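Local atomic coordinates of NDP-N-acetyl-D-galactosaminuronic acid dehydrogenase (Methanosarcina mazei Go1, PDB entry 3G79), a protein that probably oxidises UDP-N-acetyl-D-mannosamine to UDP-N-acetyl-D-mannosaminuronate with two molecules of NAD+, and belongs to the UDP-glucose/GDP-mannose dehydrogenase family. Residues 83-87 / 88-92; 124-127 / 128-132; 428-431 / 432-436. All coordinates share one frame; numbering follows the deposited sequence.

Contact 1. Residues 83-87 / 88-92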
ATOM      1  N   LYS A  83     -38.910   1.637 -20.257  1.00 30.63           N
ATOM      2  CA  LYS A  83     -39.545   2.712 -19.513  1.00 32.96           C
ATOM      3  C   LYS A  83     -39.249   4.015 -20.222  1.00 33.43           C
ATOM      4  O   LYS A  83     -40.160   4.786 -20.552  1.00 34.93           O
ATOM      5  CB  LYS A  83     -38.979   2.726 -18.069  1.00 34.46           C
ATOM      6  CG  LYS A  83     -39.291   3.951 -17.207  1.00 43.04           C
ATOM      7  CD  LYS A  83     -38.569   3.794 -15.844  1.00 36.24           C
ATOM      8  CE  LYS A  83     -39.143   4.729 -14.737  1.00 44.17           C
ATOM      9  NZ  LYS A  83     -38.852   6.225 -14.835  1.00 36.28           N
ATOM     10  N   VAL A  84     -37.961   4.214 -20.476  1.00 31.78           N
ATOM     11  CA  VAL A  84     -37.409   5.385 -21.121  1.00 30.53           C
ATOM     12  C   VAL A  84     -37.916   5.536 -22.585  1.00 30.77           C
ATOM     13  O   VAL A  84     -38.304   6.639 -23.034  1.00 29.53           O
ATOM     14  CB  VAL A  84     -35.852   5.269 -20.948  1.00 30.32           C
ATOM     15  CG1 VAL A  84     -35.110   5.183 -22.247  1.00 28.84           C
ATOM     16  CG2 VAL A  84     -35.295   6.328 -20.004  1.00 28.28           C
ATOM     17  N   VAL A  85     -37.956   4.414 -23.314  1.00 31.88           N
ATOM     18  CA  VAL A  85     -38.490   4.401 -24.670  1.00 32.70           C
ATOM     19  C   VAL A  85     -39.991   4.724 -24.620  1.00 34.49           C
ATOM     20  O   VAL A  85     -40.487   5.579 -25.375  1.00 33.75           O
ATOM     21  CB  VAL A  85     -38.179   3.063 -25.385  1.00 32.26           C
ATOM     22  CG1 VAL A  85     -38.948   2.922 -26.699  1.00 18.24           C
ATOM     23  CG2 VAL A  85     -36.683   2.939 -25.623  1.00 16.48           C
ATOM     24  N   LYS A  86     -40.705   4.099 -23.688  1.00 36.64           N
ATOM     25  CA  LYS A  86     -42.159   4.323 -23.588  1.00 38.11           C
ATOM     26  C   LYS A  86     -42.478   5.798 -23.276  1.00 38.15           C
ATOM     27  O   LYS A  86     -43.498   6.329 -23.737  1.00 38.15           O
ATOM     28  CB  LYS A  86     -42.779   3.379 -22.546  1.00 38.92           C
ATOM     29  CG  LYS A  86     -44.180   3.733 -22.065  1.00 61.32           C
ATOM     30  CD  LYS A  86     -44.499   2.949 -20.791  1.00 40.80           C
ATOM     31  CE  LYS A  86     -45.976   3.094 -20.356  1.00 61.98           C
ATOM     32  NZ  LYS A  86     -46.989   2.608 -21.361  1.00 40.73           N
ATOM     33  N   ALA A  87     -41.607   6.439 -22.489  1.00 37.46           N
ATOM     34  CA  ALA A  87     -41.778   7.831 -22.090  1.00 38.08           C
ATOM     35  C   ALA A  87     -41.239   8.792 -23.155  1.00 39.31           C
ATOM     36  O   ALA A  87     -41.198  10.019 -22.955  1.00 39.87           O
ATOM     37  CB  ALA A  87     -41.077   8.085 -20.756  1.00 38.25           C
ATOM     38  N   GLY A  88     -40.823   8.234 -24.285  1.00 39.14           N
ATOM     39  CA  GLY A  88     -40.219   9.010 -25.355  1.00 38.00           C
ATOM     40  C   GLY A  88     -39.003   9.840 -24.987  1.00 36.67           C
ATOM     41  O   GLY A  88     -38.819  10.907 -25.562  1.00 36.96           O
ATOM     42  N   LYS A  89     -38.183   9.357 -24.047  1.00 34.65           N
ATOM     43  CA  LYS A  89     -36.961  10.076 -23.636  1.00 33.59           C
ATOM     44  C   LYS A  89     -35.656   9.488 -24.234  1.00 33.59           C
ATOM     45  O   LYS A  89     -34.528   9.985 -23.984  1.00 33.32           O
ATOM     46  CB  LYS A  89     -36.844  10.116 -22.101  1.00 31.86           C
ATOM     47  CG  LYS A  89     -37.902  10.976 -21.438  1.00 29.39           C
ATOM     48  CD  LYS A  89     -37.682  11.046 -19.983  1.00 28.96           C
ATOM     49  CE  LYS A  89     -36.762  12.191 -19.642  1.00 28.75           C
ATOM     50  NZ  LYS A  89     -36.367  12.119 -18.201  1.00 28.16           N
ATOM     51  N   PHE A  90     -35.808   8.411 -24.984  1.00 32.99           N
ATOM     52  CA  PHE A  90     -34.667   7.772 -25.586  1.00 33.41           C
ATOM     53  C   PHE A  90     -35.012   7.222 -26.964  1.00 34.48           C
ATOM     54  O   PHE A  90     -36.108   6.719 -27.189  1.00 34.42           O
ATOM     55  CB  PHE A  90     -34.136   6.674 -24.682  1.00 32.61           C
ATOM     56  CG  PHE A  90     -33.055   5.856 -25.308  1.00 36.68           C
ATOM     57  CD1 PHE A  90     -31.764   6.359 -25.448  1.00 32.94           C
ATOM     58  CD2 PHE A  90     -33.320   4.581 -25.792  1.00 33.66           C
ATOM     59  CE1 PHE A  90     -30.770   5.617 -26.032  1.00 35.65           C
ATOM     60  CE2 PHE A  90     -32.288   3.823 -26.376  1.00 36.90           C
ATOM     61  CZ  PHE A  90     -31.027   4.359 -26.490  1.00 31.80           C
ATOM     62  N   GLU A  91     -34.056   7.339 -27.872  1.00 35.50           N
ATOM     63  CA  GLU A  91     -34.209   6.899 -29.246  1.00 36.62           C
ATOM     64  C   GLU A  91     -32.823   6.590 -29.775  1.00 35.98           C
ATOM     65  O   GLU A  91     -31.871   7.317 -29.483  1.00 36.02           O
ATOM     66  CB  GLU A  91     -34.834   8.006 -30.092  1.00 37.75           C
ATOM     67  CG  GLU A  91     -35.078   7.609 -31.539  1.00 51.32           C
ATOM     68  CD  GLU A  91     -35.359   8.801 -32.442  1.00 39.31           C
ATOM     69  OE1 GLU A  91     -35.374   8.609 -33.695  1.00 51.25           O
ATOM     70  OE2 GLU A  91     -35.546   9.922 -31.892  1.00 51.25           O
ATOM     71  N   CYS A  92     -32.719   5.501 -30.527  1.00 35.01           N
ATOM     72  CA  CYS A  92     -31.494   5.130 -31.210  1.00 34.28           C
ATOM     73  C   CYS A  92     -31.619   5.528 -32.683  1.00 33.59           C
ATOM     74  O   CYS A  92     -32.640   5.269 -33.334  1.00 33.28           O
ATOM     75  CB  CYS A  92     -31.262   3.628 -31.058  1.00 34.41           C
ATOM     76  SG  CYS A  92     -29.634   2.992 -31.520  1.00 38.34           S
TER

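Contact 2. Residues 124-127 / 128-132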
ATOM      1  N   SER A 124      -9.665   2.372 -32.746  1.00 41.57           N
ATOM      2  CA  SER A 124     -10.127   2.787 -34.071  1.00 39.19           C
ATOM      3  C   SER A 124     -11.610   3.185 -34.100  1.00 36.67           C
ATOM      4  O   SER A 124     -11.957   4.274 -34.583  1.00 37.72           O
ATOM      5  CB  SER A 124      -9.689   1.811 -35.212  1.00 39.24           C
ATOM      6  OG  SER A 124     -10.478   0.629 -35.321  1.00 29.68           O
ATOM      7  N   ALA A 125     -12.474   2.336 -33.570  1.00 33.59           N
ATOM      8  CA  ALA A 125     -13.875   2.690 -33.416  1.00 32.61           C
ATOM      9  C   ALA A 125     -14.081   3.953 -32.545  1.00 32.55           C
ATOM     10  O   ALA A 125     -15.040   4.738 -32.790  1.00 33.22           O
ATOM     11  CB  ALA A 125     -14.670   1.516 -32.838  1.00 32.04           C
ATOM     12  N   LEU A 126     -13.202   4.148 -31.551  1.00 30.75           N
ATOM     13  CA  LEU A 126     -13.321   5.295 -30.629  1.00 29.88           C
ATOM     14  C   LEU A 126     -13.005   6.525 -31.409  1.00 30.60           C
ATOM     15  O   LEU A 126     -13.737   7.513 -31.356  1.00 30.39           O
ATOM     16  CB  LEU A 126     -12.332   5.215 -29.446  1.00 28.20           C
ATOM     17  CG  LEU A 126     -12.138   6.525 -28.673  1.00 40.39           C
ATOM     18  CD1 LEU A 126     -13.490   6.938 -28.036  1.00 26.67           C
ATOM     19  CD2 LEU A 126     -10.986   6.481 -27.658  1.00 25.40           C
ATOM     20  N   ILE A 127     -11.907   6.463 -32.157  1.00 31.84           N
ATOM     21  CA  ILE A 127     -11.500   7.630 -32.896  1.00 31.83           C
ATOM     22  C   ILE A 127     -12.507   7.907 -34.008  1.00 31.71           C
ATOM     23  O   ILE A 127     -12.750   9.059 -34.339  1.00 31.74           O
ATOM     24  CB  ILE A 127     -10.054   7.591 -33.430  1.00 31.87           C
ATOM     25  CG1 ILE A 127     -10.050   7.144 -34.874  1.00 43.70           C
ATOM     26  CG2 ILE A 127      -9.094   6.795 -32.567  1.00 43.30           C
ATOM     27  CD1 ILE A 127      -9.230   8.060 -35.723  1.00 32.95           C
ATOM     28  N   ASP A 128     -13.116   6.868 -34.565  1.00 32.27           N
ATOM     29  CA  ASP A 128     -14.176   7.095 -35.532  1.00 33.42           C
ATOM     30  C   ASP A 128     -15.305   7.898 -34.909  1.00 32.00           C
ATOM     31  O   ASP A 128     -15.839   8.790 -35.542  1.00 30.36           O
ATOM     32  CB  ASP A 128     -14.730   5.781 -36.037  1.00 36.47           C
ATOM     33  CG  ASP A 128     -14.046   5.300 -37.295  1.00 63.56           C
ATOM     34  OD1 ASP A 128     -12.789   5.415 -37.402  1.00 38.86           O
ATOM     35  OD2 ASP A 128     -14.791   4.804 -38.172  1.00 38.40           O
ATOM     36  N   GLY A 129     -15.660   7.575 -33.658  1.00 32.05           N
ATOM     37  CA  GLY A 129     -16.729   8.298 -32.956  1.00 31.78           C
ATOM     38  C   GLY A 129     -16.420   9.762 -32.699  1.00 31.40           C
ATOM     39  O   GLY A 129     -17.282  10.616 -32.815  1.00 31.53           O
ATOM     40  N   ILE A 130     -15.178  10.039 -32.334  1.00 31.38           N
ATOM     41  CA  ILE A 130     -14.726  11.376 -32.021  1.00 31.17           C
ATOM     42  C   ILE A 130     -14.838  12.201 -33.288  1.00 31.72           C
ATOM     43  O   ILE A 130     -15.432  13.290 -33.275  1.00 32.61           O
ATOM     44  CB  ILE A 130     -13.280  11.364 -31.431  1.00 31.11           C
ATOM     45  CG1 ILE A 130     -13.259  10.549 -30.141  1.00 18.45           C
ATOM     46  CG2 ILE A 130     -12.836  12.752 -31.080  1.00 17.38           C
ATOM     47  CD1 ILE A 130     -11.869  10.190 -29.616  1.00 32.36           C
ATOM     48  N   ARG A 131     -14.286  11.680 -34.383  1.00 30.79           N
ATOM     49  CA  ARG A 131     -14.487  12.264 -35.707  1.00 29.59           C
ATOM     50  C   ARG A 131     -15.973  12.580 -35.927  1.00 28.88           C
ATOM     51  O   ARG A 131     -16.347  13.728 -36.165  1.00 28.32           O
ATOM     52  CB  ARG A 131     -13.929  11.345 -36.794  1.00 30.86           C
ATOM     53  CG  ARG A 131     -12.359  11.281 -36.881  1.00 49.89           C
ATOM     54  CD  ARG A 131     -11.838  11.101 -38.344  1.00 34.59           C
ATOM     55  NE  ARG A 131     -10.486  10.540 -38.509  1.00 49.92           N
ATOM     56  CZ  ARG A 131     -10.224   9.232 -38.640  1.00 36.79           C
ATOM     57  NH1 ARG A 131      -8.973   8.803 -38.834  1.00 50.88           N
ATOM     58  NH2 ARG A 131     -11.213   8.326 -38.574  1.00 50.73           N
ATOM     59  N   ASN A 132     -16.856  11.600 -35.804  1.00 28.82           N
ATOM     60  CA  ASN A 132     -18.266  11.923 -35.999  1.00 29.31           C
ATOM     61  C   ASN A 132     -18.742  13.078 -35.131  1.00 30.39           C
ATOM     62  O   ASN A 132     -19.411  14.011 -35.630  1.00 30.83           O
ATOM     63  CB  ASN A 132     -19.144  10.720 -35.791  1.00 29.22           C
ATOM     64  CG  ASN A 132     -19.328   9.922 -37.053  1.00 47.26           C
ATOM     65  OD1 ASN A 132     -19.609   8.741 -36.970  1.00 30.23           O
ATOM     66  ND2 ASN A 132     -19.192  10.561 -38.234  1.00 29.61           N
TER

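Contact 3. Residues 428-431 / 432-436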
ATOM      1  N   SER A 428      -8.908 -26.401  -3.934  1.00 38.40           N
ATOM      2  CA  SER A 428      -8.973 -26.326  -2.466  1.00 39.06           C
ATOM      3  C   SER A 428      -9.567 -27.608  -1.881  1.00 38.37           C
ATOM      4  O   SER A 428      -9.337 -27.933  -0.708  1.00 37.90           O
ATOM      5  CB  SER A 428      -9.781 -25.097  -2.012  1.00 40.03           C
ATOM      6  OG  SER A 428      -9.177 -24.481  -0.870  1.00 62.85           O
ATOM      7  N   SER A 429     -10.322 -28.332  -2.714  1.00 38.28           N
ATOM      8  CA  SER A 429     -10.884 -29.612  -2.326  1.00 38.36           C
ATOM      9  C   SER A 429      -9.957 -30.777  -2.665  1.00 39.33           C
ATOM     10  O   SER A 429     -10.172 -31.884  -2.181  1.00 40.28           O
ATOM     11  CB  SER A 429     -12.281 -29.807  -2.921  1.00 38.20           C
ATOM     12  OG  SER A 429     -12.219 -29.882  -4.327  1.00 61.68           O
ATOM     13  N   LEU A 430      -8.904 -30.539  -3.452  1.00 39.33           N
ATOM     14  CA  LEU A 430      -7.934 -31.603  -3.768  1.00 38.92           C
ATOM     15  C   LEU A 430      -7.401 -32.284  -2.504  1.00 40.24           C
ATOM     16  O   LEU A 430      -6.782 -31.641  -1.636  1.00 41.21           O
ATOM     17  CB  LEU A 430      -6.772 -31.073  -4.632  1.00 37.88           C
ATOM     18  CG  LEU A 430      -5.685 -32.057  -5.108  1.00 30.29           C
ATOM     19  CD1 LEU A 430      -6.164 -32.970  -6.226  1.00 37.08           C
ATOM     20  CD2 LEU A 430      -4.448 -31.336  -5.555  1.00 37.51           C
ATOM     21  N   LYS A 431      -7.634 -33.589  -2.415  1.00 40.78           N
ATOM     22  CA  LYS A 431      -7.226 -34.381  -1.247  1.00 41.86           C
ATOM     23  C   LYS A 431      -5.945 -35.174  -1.539  1.00 40.79           C
ATOM     24  O   LYS A 431      -5.783 -35.724  -2.643  1.00 40.70           O
ATOM     25  CB  LYS A 431      -8.377 -35.296  -0.753  1.00 43.54           C
ATOM     26  CG  LYS A 431      -9.489 -35.552  -1.785  1.00 70.74           C
ATOM     27  CD  LYS A 431     -10.212 -36.905  -1.578  1.00 46.16           C
ATOM     28  CE  LYS A 431     -11.053 -37.294  -2.826  1.00 70.93           C
ATOM     29  NZ  LYS A 431     -11.188 -38.783  -3.049  1.00 46.80           N
ATOM     30  N   ALA A 432      -5.040 -35.222  -0.555  1.00 39.06           N
ATOM     31  CA  ALA A 432      -3.724 -35.820  -0.757  1.00 38.90           C
ATOM     32  C   ALA A 432      -3.755 -37.256  -1.334  1.00 39.23           C
ATOM     33  O   ALA A 432      -3.075 -37.538  -2.317  1.00 39.81           O
ATOM     34  CB  ALA A 432      -2.883 -35.762   0.547  1.00 38.79           C
ATOM     35  N   ASP A 433      -4.535 -38.143  -0.719  1.00 38.75           N
ATOM     36  CA  ASP A 433      -4.663 -39.543  -1.136  1.00 38.77           C
ATOM     37  C   ASP A 433      -4.829 -39.692  -2.633  1.00 37.65           C
ATOM     38  O   ASP A 433      -4.148 -40.493  -3.285  1.00 37.52           O
ATOM     39  CB  ASP A 433      -5.930 -40.160  -0.534  1.00 39.56           C
ATOM     40  CG  ASP A 433      -5.787 -40.518   0.900  1.00 49.68           C
ATOM     41  OD1 ASP A 433      -4.645 -40.680   1.359  1.00 39.70           O
ATOM     42  OD2 ASP A 433      -6.848 -40.631   1.566  1.00 40.50           O
ATOM     43  N   TRP A 434      -5.778 -38.917  -3.140  1.00 36.59           N
ATOM     44  CA  TRP A 434      -6.246 -39.016  -4.497  1.00 36.04           C
ATOM     45  C   TRP A 434      -5.149 -38.608  -5.466  1.00 35.50           C
ATOM     46  O   TRP A 434      -4.849 -39.336  -6.409  1.00 36.09           O
ATOM     47  CB  TRP A 434      -7.485 -38.146  -4.679  1.00 35.46           C
ATOM     48  CG  TRP A 434      -8.142 -38.347  -5.964  1.00 35.29           C
ATOM     49  CD1 TRP A 434      -9.118 -39.258  -6.248  1.00 35.64           C
ATOM     50  CD2 TRP A 434      -7.899 -37.623  -7.176  1.00 35.51           C
ATOM     51  NE1 TRP A 434      -9.502 -39.144  -7.572  1.00 35.59           N
ATOM     52  CE2 TRP A 434      -8.765 -38.152  -8.162  1.00 35.46           C
ATOM     53  CE3 TRP A 434      -7.039 -36.583  -7.526  1.00 35.38           C
ATOM     54  CZ2 TRP A 434      -8.793 -37.669  -9.476  1.00 35.42           C
ATOM     55  CZ3 TRP A 434      -7.070 -36.106  -8.829  1.00 35.42           C
ATOM     56  CH2 TRP A 434      -7.943 -36.650  -9.787  1.00 35.46           C
ATOM     57  N   ALA A 435      -4.541 -37.461  -5.218  1.00 34.68           N
ATOM     58  CA  ALA A 435      -3.463 -36.968  -6.080  1.00 33.94           C
ATOM     59  C   ALA A 435      -2.278 -37.908  -6.015  1.00 34.15           C
ATOM     60  O   ALA A 435      -1.605 -38.137  -7.023  1.00 34.68           O
ATOM     61  CB  ALA A 435      -3.050 -35.547  -5.693  1.00 32.87           C
ATOM     62  N   LYS A 436      -2.034 -38.467  -4.836  1.00 34.07           N
ATOM     63  CA  LYS A 436      -0.960 -39.426  -4.668  1.00 34.19           C
ATOM     64  C   LYS A 436      -1.203 -40.648  -5.531  1.00 34.41           C
ATOM     65  O   LYS A 436      -0.289 -41.133  -6.186  1.00 34.56           O
ATOM     66  CB  LYS A 436      -0.832 -39.860  -3.213  1.00 33.97           C
ATOM     67  CG  LYS A 436       0.588 -40.253  -2.797  1.00 34.76           C
ATOM     68  CD  LYS A 436       0.845 -41.724  -2.950  1.00 33.35           C
ATOM     69  CE  LYS A 436       2.305 -42.079  -2.604  1.00 35.69           C
ATOM     70  NZ  LYS A 436       2.615 -41.851  -1.155  1.00 33.03           N
TER

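Contact 1. Residues 83-87 / 88-92
Val84 O accepts the backbone N-H of Lys89 and Val85 O that of Gly88, two bonds that reach from just past the helix end back into its last turn. The outer one is fairly straight, with Lys89 N 2.9 Å from Val84 O and an N-H...O angle of 162°. In the inner one Gly88 N is also 2.9 Å from Val85 O, but it stands well above the carbonyl plane. With the positive phi of Gly88 this pair makes a Schellman motif; it ends helix 77-86 and sends the chain on into strand 90-93, an outermost strand of the Rossmann-type NAD-binding sheet within this chain. A CB on Gly88 would run into Ala87 O.

The apolar part centres on Phe90. Val85 CG2 comes in at the edge of its ring, in the ring plane, 3.7 Å from Phe90 CD2. Val84 CG1 approaches obliquely, though its modelled distance to Phe90 CB is too short to be trusted. With CG anti to the backbone N (chi1 173°), the ring leads off toward Ala34 and Ala38 of helix 30-39.

The polar end of Lys89 is held outside the turn. Its CG passes Ala87 O, with Lys89 CG 3.8 Å from Ala87 O, and a bend at chi3 (89°) carries NZ to a hydrogen bond with Ala40 O.

Contact 2. Residues 124-127 / 128-132
Leu126 and Ile130, one turn apart, make the buried side of this stretch of helix. Leu126 CG lies 3.8 Å from Ile130 CD1, and the two side chains cross at a slant. Ile130 CG1 stays beside its own backbone N (chi1 -61°), which lays that branch back over the previous turn, 3.3 Å from Leu126 O. The same carbonyl accepts the N-H of Ile130, with Ile130 N 3.1 Å from Leu126 O, so apolar and polar contacts share one tight patch. Gly129 is buried on this side too. Beyond the segments, Ile130 packs on Ile161 and Leu162 of helix 154-166.

The other side is more open to solvent. Ile127 and Arg131 run side by side, pointing the same way, and the tip of the isoleucine lies over one face of the guanidinium, displaced toward its rim. Ile127 CD1 is 3.2 Å from Arg131 NH1, a close approach, and neither torsion of Ile127 is staggered (chi1 97°, chi2 131°), which suggests strain or imprecise placement. The loose element here is the salt bridge, in which Arg131 NH2 reaches Asp128 OD1 only at a long 3.5 Å. With an alanine here in place of Ile127, the guanidinium would lose the methyl over its face and would probably be freer to swing away from Asp128. Arg131 also touches Ile161 and Glu165.

A buried apolar side thus backs a more exposed side with a charged pair, as in an amphipathic helix; this part of helix 124-136 belongs to the connection between strands 104-107 and 142-145 in a beta-alpha-beta unit of the Rossmann-type NAD-binding domain.

Contact 3. Residues 428-431 / 432-436
Trp434 packs against the two residues that lead into its helix, Leu430 and Lys431. Its CB lies 3.6 Å from Lys431 O, the N-cap carbonyl, and 4.1 Å from Lys431 NZ. CG is anti to the backbone N (chi1 -171°), which turns the ring so that its far end leads off from them. On the pyrrole part, CD1 meets the ammonium end of Lys431, whose chain is extended beyond CG, Lys431 NZ to Trp434 CD1 being 3.8 Å; the approach is oblique, and a nearly eclipsed chi1 (19°) makes the place of NZ less certain. On the benzo part, Trp434 CE3 is 3.9 Å from Leu430 CD1, with CZ3 slightly farther. The leucine and indole cross at about a right angle. Leu430 CD1 also lies 4.1 Å from Ala435 CB.

At the backbone, Lys431 O receives hydrogen bonds from Trp434 N and Ala435 N; both long and weak, they join the N-cap carbonyl to the first turn.

Farther out, the indole rests on Leu408 and Glu409 of helix 408-412, while Glu457 of helix 455-459 accepts the N-H of Ala432. Helix 432-439 follows strand 417-420 and precedes its parallel neighbour 445-448 in the UDP-binding domain.

All three contacts are local ones, set in series along the chain. Contacts 1 and 2 share the NAD-binding domain, with centres 25 Å apart and nearest atoms about 13 Å apart. The helix end of contact 1 leads into an outermost strand of the eight-stranded sheet, whereas contact 2 lies on the helix linking two inner strands, 104-107 and 142-145. The GxGxxG-like turn at Gly25, Gly27 and Gly30, which probably marks the NAD site, lies near Gly129 of contact 2 without touching it. Contact 3 belongs to the UDP-binding domain, its centre 56 Å from that of contact 1 and 53 Å from that of contact 2, across the centre of the chain from the latter.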